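PDB 5DX9: trehalose-6-phosphate phosphatase from Cryptococcus neoformans, which belongs to the HAD superfamily as a trehalose-phosphatase family member and holds a magnesium ion and a glycan in a pocket of its alpha/beta fold. Local coordinates for residues 18-23 with 59-64; 107-112 with 169-174; 197-202 with 256-261. All coordinates share one frame; numbering follows the deposited sequence.

Contact 1: residues 18-23 with 59-64; sequences ANKRLL and KNVVYL
Asn60 OD1 receives Arg21 NE at 2.7 Å, a side-chain bond laid across two neighbouring parallel strands of the Rossmann-like sheet of a HAD-family protein. These are strands 21-25 and 60-65, joined through helix 45-56 as a beta-alpha-beta unit. The donor lies in the amide carbonyl plane, on a lone pair of OD1, while the oxygen sits slightly out of the guanidinium plane; the two flat groups are turned 59° apart. Arg21 reaches this position with CG beside its backbone N and a bend at chi3 that turns NE to OD1 of Asn60. Lys59 runs alongside Arg21 in the same direction, its CB lying over one guanidinium face, toward the rim, 3.8 Å from NH2. The positive charge is met by Asp57, whose carboxylate forms a salt bridge with NH2, and Tyr15 adds a cation-pi contact. Asn60 is held from its other end too, ND2 donating to Leu54 O and to the Tyr15 hydroxyl, which should fix the rotation of the amide.

The backbones run nearly parallel, 13° apart, with Arg21 N bonded to Lys59 O and Val61 N to Arg21 O. The pattern continues as Leu23 N donates to Val61 O and Leu23 O accepts from Tyr63 N. Successive residues along each strand point their side chains to opposite faces of the sheet. On the face of Arg21 and Asn60, Leu23 CD1 packs against the amide of Asn60, 3.7 Å from its CG. Leu22 and Val61 share the other face, where Met198 of helix 190-200 covers Leu22. There the Leu22 side chain, with CG turned away from its own backbone N (chi1 -166°), leans toward the neighbouring strand and places CD1 3.5 Å from Val61 CG1.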
loop_
_atom_site.group_PDB
_atom_site.type_symbol
_atom_site.label_atom_id
_atom_site.label_comp_id
_atom_site.label_asym_id
_atom_site.label_seq_id
_atom_site.Cartn_x
_atom_site.Cartn_y
_atom_site.Cartn_z
ATOM N N ALA A 18 5.774 -12.949 18.778
ATOM C CA ALA A 18 6.292 -11.612 18.501
ATOM C C ALA A 18 6.012 -10.606 19.617
ATOM O O ALA A 18 4.963 -10.645 20.262
ATOM C CB ALA A 18 5.719 -11.097 17.184
ATOM N N ASN A 19 6.963 -9.702 19.830
ATOM C CA ASN A 19 6.813 -8.629 20.807
ATOM C C ASN A 19 6.118 -7.411 20.208
ATOM O O ASN A 19 5.187 -6.865 20.800
ATOM C CB ASN A 19 8.177 -8.227 21.370
ATOM C CG ASN A 19 8.831 -9.346 22.161
ATOM O OD1 ASN A 19 8.162 -10.069 22.906
ATOM N ND2 ASN A 19 10.142 -9.497 22.000
ATOM N N LYS A 20 6.577 -6.988 19.033
ATOM C CA LYS A 20 5.944 -5.882 18.321
ATOM C C LYS A 20 5.724 -6.236 16.855
ATOM O O LYS A 20 6.660 -6.602 16.145
ATOM C CB LYS A 20 6.780 -4.609 18.440
ATOM C CG LYS A 20 5.986 -3.344 18.165
ATOM C CD LYS A 20 6.181 -2.326 19.274
ATOM C CE LYS A 20 5.048 -1.319 19.308
ATOM N NZ LYS A 20 3.763 -1.962 19.713
ATOM N N ARG A 21 4.481 -6.112 16.401
ATOM C CA ARG A 21 4.107 -6.575 15.072
ATOM C C ARG A 21 3.658 -5.441 14.147
ATOM O O ARG A 21 2.756 -4.671 14.478
ATOM C CB ARG A 21 3.004 -7.629 15.190
ATOM C CG ARG A 21 3.396 -8.808 16.075
ATOM C CD ARG A 21 2.319 -9.875 16.105
ATOM N NE ARG A 21 1.159 -9.447 16.877
ATOM C CZ ARG A 21 0.820 -9.949 18.060
ATOM N NH1 ARG A 21 1.548 -10.914 18.607
ATOM N NH2 ARG A 21 -0.254 -9.491 18.691
ATOM N N LEU A 22 4.306 -5.347 12.990
ATOM C CA LEU A 22 3.921 -4.391 11.959
ATOM C C LEU A 22 2.993 -5.068 10.955
ATOM O O LEU A 22 3.405 -5.974 10.231
ATOM C CB LEU A 22 5.161 -3.827 11.259
ATOM C CG LEU A 22 4.985 -2.582 10.386
ATOM C CD1 LEU A 22 4.347 -1.451 11.178
ATOM C CD2 LEU A 22 6.325 -2.143 9.812
ATOM N N LEU A 23 1.735 -4.637 10.925
ATOM C CA LEU A 23 0.740 -5.268 10.066
ATOM C C LEU A 23 0.243 -4.301 8.994
ATOM O O LEU A 23 -0.448 -3.325 9.291
ATOM C CB LEU A 23 -0.434 -5.789 10.897
ATOM C CG LEU A 23 -0.083 -6.744 12.041
ATOM C CD1 LEU A 23 -1.349 -7.227 12.758
ATOM C CD2 LEU A 23 0.745 -7.917 11.527
ATOM N N LYS A 59 0.373 -4.588 20.932
ATOM C CA LYS A 59 1.558 -5.187 20.329
ATOM C C LYS A 59 1.616 -4.904 18.828
ATOM O O LYS A 59 2.676 -4.992 18.206
ATOM C CB LYS A 59 1.579 -6.697 20.587
ATOM C CG LYS A 59 2.011 -7.080 21.997
ATOM C CD LYS A 59 1.671 -8.528 22.324
ATOM C CE LYS A 59 0.415 -8.624 23.186
ATOM N NZ LYS A 59 0.102 -10.032 23.578
ATOM N N ASN A 60 0.468 -4.550 18.259
ATOM C CA ASN A 60 0.358 -4.329 16.821
ATOM C C ASN A 60 0.445 -2.864 16.403
ATOM O O ASN A 60 -0.085 -1.976 17.073
ATOM C CB ASN A 60 -0.958 -4.914 16.304
ATOM C CG ASN A 60 -0.975 -6.427 16.341
ATOM O OD1 ASN A 60 0.071 -7.070 16.285
ATOM N ND2 ASN A 60 -2.167 -7.003 16.430
ATOM N N VAL A 61 1.129 -2.622 15.290
ATOM C CA VAL A 61 1.048 -1.339 14.595
ATOM C C VAL A 61 0.410 -1.580 13.236
ATOM O O VAL A 61 1.033 -2.156 12.345
ATOM C CB VAL A 61 2.418 -0.679 14.422
ATOM C CG1 VAL A 61 2.337 0.446 13.398
ATOM C CG2 VAL A 61 2.921 -0.162 15.758
ATOM N N VAL A 62 -0.836 -1.148 13.088
ATOM C CA VAL A 62 -1.634 -1.507 11.924
ATOM C C VAL A 62 -1.873 -0.321 10.992
ATOM O O VAL A 62 -2.305 0.748 11.422
ATOM C CB VAL A 62 -2.990 -2.088 12.350
ATOM C CG1 VAL A 62 -3.687 -2.737 11.166
ATOM C CG2 VAL A 62 -2.796 -3.091 13.480
ATOM N N TYR A 63 -1.592 -0.529 9.710
ATOM C CA TYR A 63 -1.765 0.504 8.699
ATOM C C TYR A 63 -2.490 -0.039 7.481
ATOM O O TYR A 63 -2.345 -1.211 7.132
ATOM C CB TYR A 63 -0.413 1.071 8.259
ATOM C CG TYR A 63 0.096 2.244 9.064
ATOM C CD1 TYR A 63 0.046 3.534 8.551
ATOM C CD2 TYR A 63 0.642 2.062 10.327
ATOM C CE1 TYR A 63 0.519 4.609 9.276
ATOM C CE2 TYR A 63 1.117 3.133 11.060
ATOM C CZ TYR A 63 1.054 4.405 10.531
ATOM O OH TYR A 63 1.526 5.478 11.255
ATOM N N LEU A 64 -3.272 0.818 6.839
ATOM C CA LEU A 64 -3.724 0.556 5.484
ATOM C C LEU A 64 -2.850 1.377 4.546
ATOM O O LEU A 64 -2.617 2.561 4.787
ATOM C CB LEU A 64 -5.201 0.912 5.303
ATOM C CG LEU A 64 -6.211 0.168 6.179
ATOM C CD1 LEU A 64 -7.628 0.485 5.728
ATOM C CD2 LEU A 64 -5.959 -1.330 6.148
#

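Contact 2: residues 107-112 with 169-174; sequences ALDMSW and RRPIEV
Where the 107-112 loop runs into helix 112-125, the indole of Trp112 packs against Ile172 at the start of strand 172-177, an outermost strand of the four-stranded antiparallel sheet. The touching branch is the methyl CG2 of Ile172, which stands over the five-membered ring 3.3 Å from its centroid and 14° off the normal, a CH-pi contact. The indole reaches this place with CG between the backbone N and carbonyl carbon (chi1 57°), and Met110 O lies over the opposite face, toward the rim. Val183 of strand 180-185 touches both Trp112 and Ile172.

Pro171 extends the apolar patch, its CG 4.4 Å from Trp112 CD1. The same Pro171 CG approaches Asp109 O at 3.6 Å, and the proline ring crosses the Asp109 side chain at about a right angle. Asp109 is occupied with its own loop: the bond from Ser111 N to Asp109 OD1 closes an Asx turn, and Ser111 OG adds a second donor to the same oxygen at 2.8 Å, from the same face of the carboxylate. Beside the indole, Trp112 CB and Arg170 CB are 4.2 Å apart, while the guanidinium of Arg170 continues to a salt bridge with Glu115 of helix 112-125. Pro171 is the centre of an inverse gamma turn, so the contact pairs an Asx turn leading into a helix with a gamma turn leading into an edge strand.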
loop_
_atom_site.group_PDB
_atom_site.type_symbol
_atom_site.label_atom_id
_atom_site.label_comp_id
_atom_site.label_asym_id
_atom_site.label_seq_id
_atom_site.Cartn_x
_atom_site.Cartn_y
_atom_site.Cartn_z
ATOM N N ALA A 107 6.501 19.428 -0.864
ATOM C CA ALA A 107 7.747 19.887 -1.472
ATOM C C ALA A 107 7.892 19.442 -2.927
ATOM O O ALA A 107 8.952 19.611 -3.532
ATOM C CB ALA A 107 8.936 19.396 -0.655
ATOM N N LEU A 108 6.828 18.879 -3.488
ATOM C CA LEU A 108 6.882 18.346 -4.846
ATOM C C LEU A 108 6.147 19.239 -5.846
ATOM O O LEU A 108 5.210 19.953 -5.489
ATOM C CB LEU A 108 6.301 16.931 -4.882
ATOM C CG LEU A 108 6.959 15.916 -3.946
ATOM C CD1 LEU A 108 6.200 14.598 -3.962
ATOM C CD2 LEU A 108 8.414 15.706 -4.330
ATOM N N ASP A 109 6.585 19.186 -7.100
ATOM C CA ASP A 109 5.961 19.941 -8.181
ATOM C C ASP A 109 4.681 19.244 -8.640
ATOM O O ASP A 109 4.729 18.159 -9.219
ATOM C CB ASP A 109 6.941 20.102 -9.348
ATOM C CG ASP A 109 6.316 20.783 -10.553
ATOM O OD1 ASP A 109 5.372 21.582 -10.368
ATOM O OD2 ASP A 109 6.774 20.518 -11.687
HETATM N N MSE A 110 3.539 19.875 -8.382
HETATM C CA MSE A 110 2.248 19.250 -8.652
HETATM C C MSE A 110 1.494 19.915 -9.803
HETATM O O MSE A 110 0.290 19.706 -9.970
HETATM C CB MSE A 110 1.383 19.270 -7.388
HETATM C CG MSE A 110 2.023 18.588 -6.184
HETATM SE SE MSE A 110 2.148 16.644 -6.380
HETATM C CE MSE A 110 0.243 16.223 -6.299
ATOM N N SER A 111 2.204 20.703 -10.603
ATOM C CA SER A 111 1.570 21.453 -11.687
ATOM C C SER A 111 1.054 20.546 -12.807
ATOM O O SER A 111 0.369 21.007 -13.724
ATOM C CB SER A 111 2.548 22.480 -12.259
ATOM O OG SER A 111 3.746 21.859 -12.688
ATOM N N TRP A 112 1.374 19.259 -12.719
ATOM C CA TRP A 112 1.000 18.297 -13.750
ATOM C C TRP A 112 -0.470 17.876 -13.676
ATOM O O TRP A 112 -0.998 17.281 -14.616
ATOM C CB TRP A 112 1.892 17.052 -13.654
ATOM C CG TRP A 112 1.855 16.373 -12.300
ATOM C CD1 TRP A 112 2.763 16.511 -11.285
ATOM C CD2 TRP A 112 0.859 15.457 -11.820
ATOM N NE1 TRP A 112 2.393 15.741 -10.207
ATOM C CE2 TRP A 112 1.230 15.082 -10.510
ATOM C CE3 TRP A 112 -0.310 14.916 -12.371
ATOM C CZ2 TRP A 112 0.474 14.195 -9.743
ATOM C CZ3 TRP A 112 -1.060 14.035 -11.604
ATOM C CH2 TRP A 112 -0.661 13.682 -10.306
ATOM N N ARG A 169 8.560 14.685 -19.171
ATOM C CA ARG A 169 8.848 16.067 -18.799
ATOM C C ARG A 169 8.146 16.502 -17.518
ATOM O O ARG A 169 8.140 17.685 -17.178
ATOM C CB ARG A 169 8.477 17.016 -19.944
ATOM C CG ARG A 169 7.068 16.849 -20.497
ATOM C CD ARG A 169 6.886 17.699 -21.753
ATOM N NE ARG A 169 5.599 17.473 -22.405
ATOM C CZ ARG A 169 4.506 18.197 -22.180
ATOM N NH1 ARG A 169 4.537 19.199 -21.312
ATOM N NH2 ARG A 169 3.379 17.917 -22.824
ATOM N N ARG A 170 7.566 15.546 -16.804
ATOM C CA ARG A 170 6.894 15.848 -15.547
ATOM C C ARG A 170 7.282 14.836 -14.475
ATOM O O ARG A 170 7.499 13.665 -14.776
ATOM C CB ARG A 170 5.375 15.863 -15.741
ATOM C CG ARG A 170 4.880 16.887 -16.757
ATOM C CD ARG A 170 5.163 18.315 -16.304
ATOM N NE ARG A 170 4.504 19.303 -17.158
ATOM C CZ ARG A 170 5.091 19.936 -18.172
ATOM N NH1 ARG A 170 6.363 19.694 -18.467
ATOM N NH2 ARG A 170 4.409 20.817 -18.891
ATOM N N PRO A 171 7.382 15.293 -13.217
ATOM C CA PRO A 171 7.714 14.429 -12.081
ATOM C C PRO A 171 6.545 13.531 -11.697
ATOM O O PRO A 171 6.047 13.606 -10.573
ATOM C CB PRO A 171 8.028 15.426 -10.966
ATOM C CG PRO A 171 7.191 16.606 -11.297
ATOM C CD PRO A 171 7.190 16.694 -12.801
ATOM N N ILE A 172 6.122 12.686 -12.630
ATOM C CA ILE A 172 4.979 11.811 -12.412
ATOM C C ILE A 172 5.322 10.357 -12.698
ATOM O O ILE A 172 6.300 10.064 -13.384
ATOM C CB ILE A 172 3.786 12.197 -13.308
ATOM C CG1 ILE A 172 4.116 11.901 -14.773
ATOM C CG2 ILE A 172 3.408 13.659 -13.111
ATOM C CD1 ILE A 172 3.027 12.297 -15.753
ATOM N N GLU A 173 4.507 9.453 -12.169
ATOM C CA GLU A 173 4.546 8.060 -12.587
ATOM C C GLU A 173 3.168 7.678 -13.100
ATOM O O GLU A 173 2.153 8.014 -12.489
ATOM C CB GLU A 173 4.971 7.131 -11.446
ATOM C CG GLU A 173 5.228 5.689 -11.895
ATOM C CD GLU A 173 6.291 5.592 -12.982
ATOM O OE1 GLU A 173 7.392 6.154 -12.796
ATOM O OE2 GLU A 173 6.026 4.963 -14.029
ATOM N N VAL A 174 3.138 6.982 -14.228
ATOM C CA VAL A 174 1.884 6.564 -14.828
ATOM C C VAL A 174 1.619 5.108 -14.505
ATOM O O VAL A 174 2.379 4.223 -14.898
ATOM C CB VAL A 174 1.891 6.766 -16.346
ATOM C CG1 VAL A 174 0.614 6.207 -16.962
ATOM C CG2 VAL A 174 2.056 8.239 -16.672
#

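Contact 3: residues 197-202 with 256-261; sequences LMYENP and AELPDV
One hydrogen bond links the two segments: the hydroxyl of Tyr199 donates to the carbonyl oxygen of Pro259, with 2.7 Å between Tyr199 OH and Pro259 O. The oxygen lies at the edge of the phenol ring, and the hydroxyl in turn sits in the carbonyl plane, at a C=O...O angle of 151°. Tyr199 extends from the last turn of helix 190-200 with CG opposite its backbone N (chi1 179°), which carries the ring out to the 256-261 loop.

Carbons of the loop pack against the hydroxyl: Leu258 CB lies 3.6 Å and Pro259 CD 3.7 Å from Tyr199 OH. Further back along the ring, Val261 CG1 meets Tyr199 CD1 at 4.1 Å, the two side chains crossing at a slant. Val261 also lies next to Pro202, just beyond the helix end, although the closeness of Val261 CG2 to the proline ring is doubtful.

The contact joins the C-terminal end of helix 190-200 to the loop entering strand 261-263. That strand pairs antiparallel with strand 238-240, whose Met240 packs against both Tyr199 and Val261, while Pro242 and Pro243 also touch the tyrosine.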
loop_
_atom_site.group_PDB
_atom_site.type_symbol
_atom_site.label_atom_id
_atom_site.label_comp_id
_atom_site.label_asym_id
_atom_site.label_seq_id
_atom_site.Cartn_x
_atom_site.Cartn_y
_atom_site.Cartn_z
ATOM N N LEU A 197 7.617 3.501 8.096
ATOM C CA LEU A 197 7.058 2.749 9.213
ATOM C C LEU A 197 8.099 1.854 9.886
ATOM O O LEU A 197 8.095 1.707 11.107
ATOM C CB LEU A 197 5.871 1.904 8.749
ATOM C CG LEU A 197 4.678 2.693 8.213
ATOM C CD1 LEU A 197 3.440 1.818 8.163
ATOM C CD2 LEU A 197 4.438 3.927 9.062
HETATM N N MSE A 198 8.981 1.249 9.096
HETATM C CA MSE A 198 10.047 0.429 9.666
HETATM C C MSE A 198 11.028 1.288 10.464
HETATM O O MSE A 198 11.466 0.893 11.544
HETATM C CB MSE A 198 10.785 -0.350 8.571
HETATM C CG MSE A 198 10.051 -1.607 8.111
HETATM SE SE MSE A 198 10.997 -2.644 6.743
HETATM C CE MSE A 198 11.141 -1.280 5.351
ATOM N N TYR A 199 11.360 2.462 9.936
ATOM C CA TYR A 199 12.258 3.373 10.635
ATOM C C TYR A 199 11.647 3.824 11.956
ATOM O O TYR A 199 12.347 3.958 12.958
ATOM C CB TYR A 199 12.591 4.590 9.770
ATOM C CG TYR A 199 13.504 5.579 10.460
ATOM C CD1 TYR A 199 14.883 5.449 10.382
ATOM C CD2 TYR A 199 12.987 6.634 11.203
ATOM C CE1 TYR A 199 15.723 6.343 11.016
ATOM C CE2 TYR A 199 13.821 7.534 11.841
ATOM C CZ TYR A 199 15.188 7.384 11.745
ATOM O OH TYR A 199 16.027 8.274 12.375
ATOM N N GLU A 200 10.337 4.049 11.953
ATOM C CA GLU A 200 9.629 4.481 13.152
ATOM C C GLU A 200 9.581 3.392 14.215
ATOM O O GLU A 200 9.532 3.685 15.408
ATOM C CB GLU A 200 8.201 4.904 12.814
ATOM C CG GLU A 200 8.070 6.188 12.024
ATOM C CD GLU A 200 6.617 6.542 11.765
ATOM O OE1 GLU A 200 6.354 7.413 10.909
ATOM O OE2 GLU A 200 5.737 5.943 12.423
ATOM N N ASN A 201 9.584 2.136 13.779
ATOM C CA ASN A 201 9.384 1.015 14.691
ATOM C C ASN A 201 10.480 -0.032 14.587
ATOM O O ASN A 201 10.245 -1.142 14.107
ATOM C CB ASN A 201 8.027 0.370 14.432
ATOM C CG ASN A 201 6.887 1.358 14.541
ATOM O OD1 ASN A 201 6.558 2.052 13.577
ATOM N ND2 ASN A 201 6.281 1.436 15.720
ATOM N N PRO A 202 11.685 0.320 15.053
ATOM C CA PRO A 202 12.884 -0.521 14.972
ATOM C C PRO A 202 12.791 -1.769 15.839
ATOM O O PRO A 202 13.663 -2.632 15.759
ATOM C CB PRO A 202 14.000 0.402 15.483
ATOM C CG PRO A 202 13.429 1.782 15.450
ATOM C CD PRO A 202 11.966 1.618 15.684
ATOM N N ALA A 256 18.928 16.639 10.170
ATOM C CA ALA A 256 20.335 16.494 10.520
ATOM C C ALA A 256 20.515 15.807 11.871
ATOM O O ALA A 256 21.602 15.326 12.192
ATOM C CB ALA A 256 21.014 17.856 10.525
ATOM N N GLU A 257 19.444 15.755 12.656
ATOM C CA GLU A 257 19.516 15.194 14.000
ATOM C C GLU A 257 19.121 13.719 14.024
ATOM O O GLU A 257 19.491 12.989 14.942
ATOM C CB GLU A 257 18.624 15.990 14.957
ATOM C CG GLU A 257 18.983 15.823 16.430
ATOM C CD GLU A 257 17.811 15.358 17.280
ATOM O OE1 GLU A 257 17.857 15.553 18.515
ATOM O OE2 GLU A 257 16.847 14.795 16.716
ATOM N N LEU A 258 18.373 13.285 13.013
ATOM C CA LEU A 258 17.890 11.907 12.952
ATOM C C LEU A 258 19.033 10.914 12.780
ATOM O O LEU A 258 19.821 11.020 11.839
ATOM C CB LEU A 258 16.878 11.738 11.818
ATOM C CG LEU A 258 15.424 12.090 12.145
ATOM C CD1 LEU A 258 15.317 13.508 12.665
ATOM C CD2 LEU A 258 14.530 11.895 10.932
ATOM N N PRO A 259 19.122 9.942 13.699
ATOM C CA PRO A 259 20.161 8.911 13.697
ATOM C C PRO A 259 19.802 7.710 12.831
ATOM O O PRO A 259 18.637 7.530 12.471
ATOM C CB PRO A 259 20.231 8.503 15.166
ATOM C CG PRO A 259 18.817 8.640 15.629
ATOM C CD PRO A 259 18.241 9.823 14.875
ATOM N N ASP A 260 20.804 6.902 12.498
ATOM C CA ASP A 260 20.561 5.607 11.881
ATOM C C ASP A 260 20.008 4.676 12.948
ATOM O O ASP A 260 20.366 4.792 14.120
ATOM C CB ASP A 260 21.842 5.033 11.274
ATOM C CG ASP A 260 22.355 5.855 10.112
ATOM O OD1 ASP A 260 21.894 7.003 9.943
ATOM O OD2 ASP A 260 23.224 5.356 9.367
ATOM N N VAL A 261 19.138 3.757 12.554
ATOM C CA VAL A 261 18.546 2.846 13.523
ATOM C C VAL A 261 18.914 1.394 13.234
ATOM O O VAL A 261 19.118 1.009 12.081
ATOM C CB VAL A 261 17.013 2.979 13.556
ATOM C CG1 VAL A 261 16.391 2.226 12.395
ATOM C CG2 VAL A 261 16.470 2.457 14.869
#

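Overall arrangement
Contacts 1 and 3 meet directly, their centres 17 Å apart. Helix 190-200 bridges them: Leu197 CD1 packs on Tyr63 CG at 3.5 Å, and Leu197 and Met198 both touch Leu22, while Tyr199 reaches from the same helix to the 256-261 loop. Contact 2 stands apart, on the other side of the chain's centre from contact 1, with about 17 Å between their nearest atoms and about 15 Å between those of contacts 2 and 3. Bound 6-O-phosphono-alpha-D-glucopyranose lies about 12 Å from the Tyr63 side chain and about 11 Å from that of Trp112; the magnesium ion, at Asn26, Asp28 and Asp212, is about 14 Å from Tyr63.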